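Nicastrin (PDB 4R12) is probably an essential subunit of the gamma-secretase complex, which cleaves integral membrane proteins such as Notch receptors within the membrane. Local coordinates at residues A[487-492]-A[545-550]. Sequence-based numbering, arbitrary orientation.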
ATOM      1  N   SER A 487      -2.515  -3.928   6.521  1.00 23.83           N
ATOM      2  CA  SER A 487      -3.210  -4.651   7.593  1.00 26.39           C
ATOM      3  C   SER A 487      -2.292  -4.751   8.817  1.00 26.68           C
ATOM      4  O   SER A 487      -1.447  -3.866   9.042  1.00 25.67           O
ATOM      5  CB  SER A 487      -3.684  -6.044   7.109  1.00 26.05           C
ATOM      6  OG  SER A 487      -4.442  -6.709   8.094  1.00 27.57           O
ATOM      7  N   VAL A 488      -2.464  -5.794   9.625  1.00 25.94           N
ATOM      8  CA  VAL A 488      -1.769  -5.860  10.906  1.00 27.14           C
ATOM      9  C   VAL A 488      -0.536  -6.755  10.877  1.00 28.66           C
ATOM     10  O   VAL A 488      -0.467  -7.734  10.129  1.00 27.41           O
ATOM     11  CB  VAL A 488      -2.717  -6.330  12.034  1.00 29.95           C
ATOM     12  CG1 VAL A 488      -3.805  -5.292  12.249  1.00 29.87           C
ATOM     13  CG2 VAL A 488      -3.323  -7.696  11.721  1.00 29.27           C
ATOM     14  N   PHE A 489       0.443  -6.397  11.701  1.00 26.92           N
ATOM     15  CA  PHE A 489       1.723  -7.076  11.695  1.00 27.65           C
ATOM     16  C   PHE A 489       1.626  -8.528  12.136  1.00 30.19           C
ATOM     17  O   PHE A 489       2.278  -9.399  11.562  1.00 28.89           O
ATOM     18  CB  PHE A 489       2.725  -6.352  12.590  1.00 27.81           C
ATOM     19  CG  PHE A 489       4.038  -7.060  12.706  1.00 28.08           C
ATOM     20  CD1 PHE A 489       4.985  -6.949  11.702  1.00 28.19           C
ATOM     21  CD2 PHE A 489       4.317  -7.866  13.805  1.00 31.33           C
ATOM     22  CE1 PHE A 489       6.196  -7.620  11.791  1.00 30.19           C
ATOM     23  CE2 PHE A 489       5.528  -8.535  13.910  1.00 31.62           C
ATOM     24  CZ  PHE A 489       6.470  -8.416  12.906  1.00 32.67           C
ATOM     25  N   GLY A 490       0.829  -8.780  13.166  1.00 29.48           N
ATOM     26  CA  GLY A 490       0.747 -10.103  13.766  1.00 32.88           C
ATOM     27  C   GLY A 490       0.435  -9.973  15.241  1.00 35.69           C
ATOM     28  O   GLY A 490       0.285  -8.859  15.744  1.00 35.13           O
ATOM     29  N   THR A 491       0.336 -11.102  15.941  1.00 38.71           N
ATOM     30  CA  THR A 491       0.012 -11.082  17.368  1.00 40.67           C
ATOM     31  C   THR A 491       1.250 -11.005  18.252  1.00 41.57           C
ATOM     32  O   THR A 491       1.150 -10.703  19.441  1.00 45.19           O
ATOM     33  CB  THR A 491      -0.800 -12.317  17.765  1.00 41.40           C
ATOM     34  OG1 THR A 491      -0.206 -13.480  17.177  1.00 41.34           O
ATOM     35  CG2 THR A 491      -2.221 -12.195  17.247  1.00 41.18           C
ATOM     36  N   SER A 492       2.412 -11.291  17.667  1.00 40.00           N
ATOM     37  CA  SER A 492       3.695 -11.164  18.355  1.00 42.02           C
ATOM     38  C   SER A 492       4.822 -11.115  17.327  1.00 41.12           C
ATOM     39  O   SER A 492       4.573 -11.199  16.131  1.00 38.19           O
ATOM     40  CB  SER A 492       3.924 -12.328  19.317  1.00 41.07           C
ATOM     41  OG  SER A 492       4.325 -13.487  18.604  1.00 40.61           O
ATOM     42  N   LEU A 545      11.933 -11.848   3.177  1.00 27.16           N
ATOM     43  CA  LEU A 545      10.997 -11.034   3.931  1.00 26.68           C
ATOM     44  C   LEU A 545      11.701 -10.283   5.056  1.00 27.73           C
ATOM     45  O   LEU A 545      12.675 -10.783   5.619  1.00 28.72           O
ATOM     46  CB  LEU A 545       9.894 -11.911   4.530  1.00 26.59           C
ATOM     47  CG  LEU A 545       9.023 -12.701   3.551  1.00 26.52           C
ATOM     48  CD1 LEU A 545       8.216 -13.750   4.311  1.00 31.95           C
ATOM     49  CD2 LEU A 545       8.093 -11.761   2.807  1.00 25.25           C
ATOM     50  N   HIS A 546      11.191  -9.104   5.401  1.00 26.32           N
ATOM     51  CA  HIS A 546      11.651  -8.415   6.608  1.00 27.34           C
ATOM     52  C   HIS A 546      10.499  -7.703   7.326  1.00 26.08           C
ATOM     53  O   HIS A 546       9.626  -7.114   6.672  1.00 24.42           O
ATOM     54  CB  HIS A 546      12.752  -7.401   6.290  1.00 27.00           C
ATOM     55  CG  HIS A 546      13.643  -7.126   7.458  1.00 28.54           C
ATOM     56  ND1 HIS A 546      14.855  -7.760   7.631  1.00 30.00           N
ATOM     57  CD2 HIS A 546      13.474  -6.333   8.542  1.00 28.90           C
ATOM     58  CE1 HIS A 546      15.407  -7.348   8.760  1.00 31.54           C
ATOM     59  NE2 HIS A 546      14.587  -6.484   9.334  1.00 30.41           N
ATOM     60  N   ASN A 547      10.494  -7.781   8.658  1.00 27.21           N
ATOM     61  CA  ASN A 547       9.501  -7.100   9.487  1.00 26.23           C
ATOM     62  C   ASN A 547       9.331  -5.617   9.134  1.00 25.74           C
ATOM     63  O   ASN A 547      10.316  -4.897   8.967  1.00 26.66           O
ATOM     64  CB  ASN A 547       9.881  -7.168  10.971  1.00 27.93           C
ATOM     65  CG  ASN A 547       9.692  -8.546  11.588  1.00 30.16           C
ATOM     66  OD1 ASN A 547       9.039  -9.435  11.027  1.00 28.14           O
ATOM     67  ND2 ASN A 547      10.238  -8.710  12.782  1.00 28.38           N
ATOM     68  N   ALA A 548       8.084  -5.174   9.044  1.00 25.27           N
ATOM     69  CA  ALA A 548       7.762  -3.761   8.898  1.00 26.05           C
ATOM     70  C   ALA A 548       6.828  -3.407  10.047  1.00 27.30           C
ATOM     71  O   ALA A 548       5.646  -3.751  10.028  1.00 26.33           O
ATOM     72  CB  ALA A 548       7.123  -3.478   7.547  1.00 25.78           C
ATOM     73  N   LEU A 549       7.387  -2.737  11.052  1.00 26.88           N
ATOM     74  CA  LEU A 549       6.745  -2.553  12.347  1.00 28.32           C
ATOM     75  C   LEU A 549       7.363  -1.353  13.046  1.00 28.58           C
ATOM     76  O   LEU A 549       8.581  -1.174  13.028  1.00 30.48           O
ATOM     77  CB  LEU A 549       6.898  -3.810  13.222  1.00 29.90           C
ATOM     78  CG  LEU A 549       6.383  -3.776  14.675  1.00 30.14           C
ATOM     79  CD1 LEU A 549       4.866  -3.710  14.718  1.00 30.75           C
ATOM     80  CD2 LEU A 549       6.883  -4.979  15.484  1.00 31.57           C
ATOM     81  N   SER A 550       6.517  -0.530  13.651  1.00 27.97           N
ATOM     82  CA  SER A 550       6.986   0.661  14.347  1.00 30.95           C
ATOM     83  C   SER A 550       8.000   0.297  15.415  1.00 31.66           C
ATOM     84  O   SER A 550       7.856  -0.719  16.094  1.00 33.12           O
ATOM     85  CB  SER A 550       5.816   1.412  14.982  1.00 33.47           C
ATOM     86  OG  SER A 550       6.281   2.547  15.700  1.00 34.13           O
TER
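Phe489 reaches from a loop to segment 545-550, where its ring meets Asn547 and Leu549 beside the sheet of nicastrin's large lobe, whose sequence family belongs to the zinc exopeptidase clan; the pairing exemplifies how one aromatic ring can serve an aliphatic neighbour with its face and an amide with its edge. The apolar part is a CH-pi contact: Leu549 CD2 stands over one ring face, 4.2 Å from the centroid of Phe489 and 12° off the ring normal. A chi1 of 176° sets the Phe489 ring opposite the residue's backbone N and carries it towards Leu549, and the two side chains cross at about a right angle. Leu549 CD1 covers the root of the ring, 4.0 Å from Phe489 CG. Trp562 touches both side chains.

The second contact, between the ring's edge and the amide, involves no hydrogen bond between the segments. Asn547 turns its amide 83° to the ring plane, its hydrogen bonds going instead to Gln198 through OD1 and to Tyr280 through ND2. Were Phe489 replaced by an alanine, Leu549 CD2 would probably lose the ring face it rests on and the Asn547 amide the apolar edge beside it. This anchored amide makes the shortest approach, Asn547 OD1 lying 3.3 Å from Phe489 CZ.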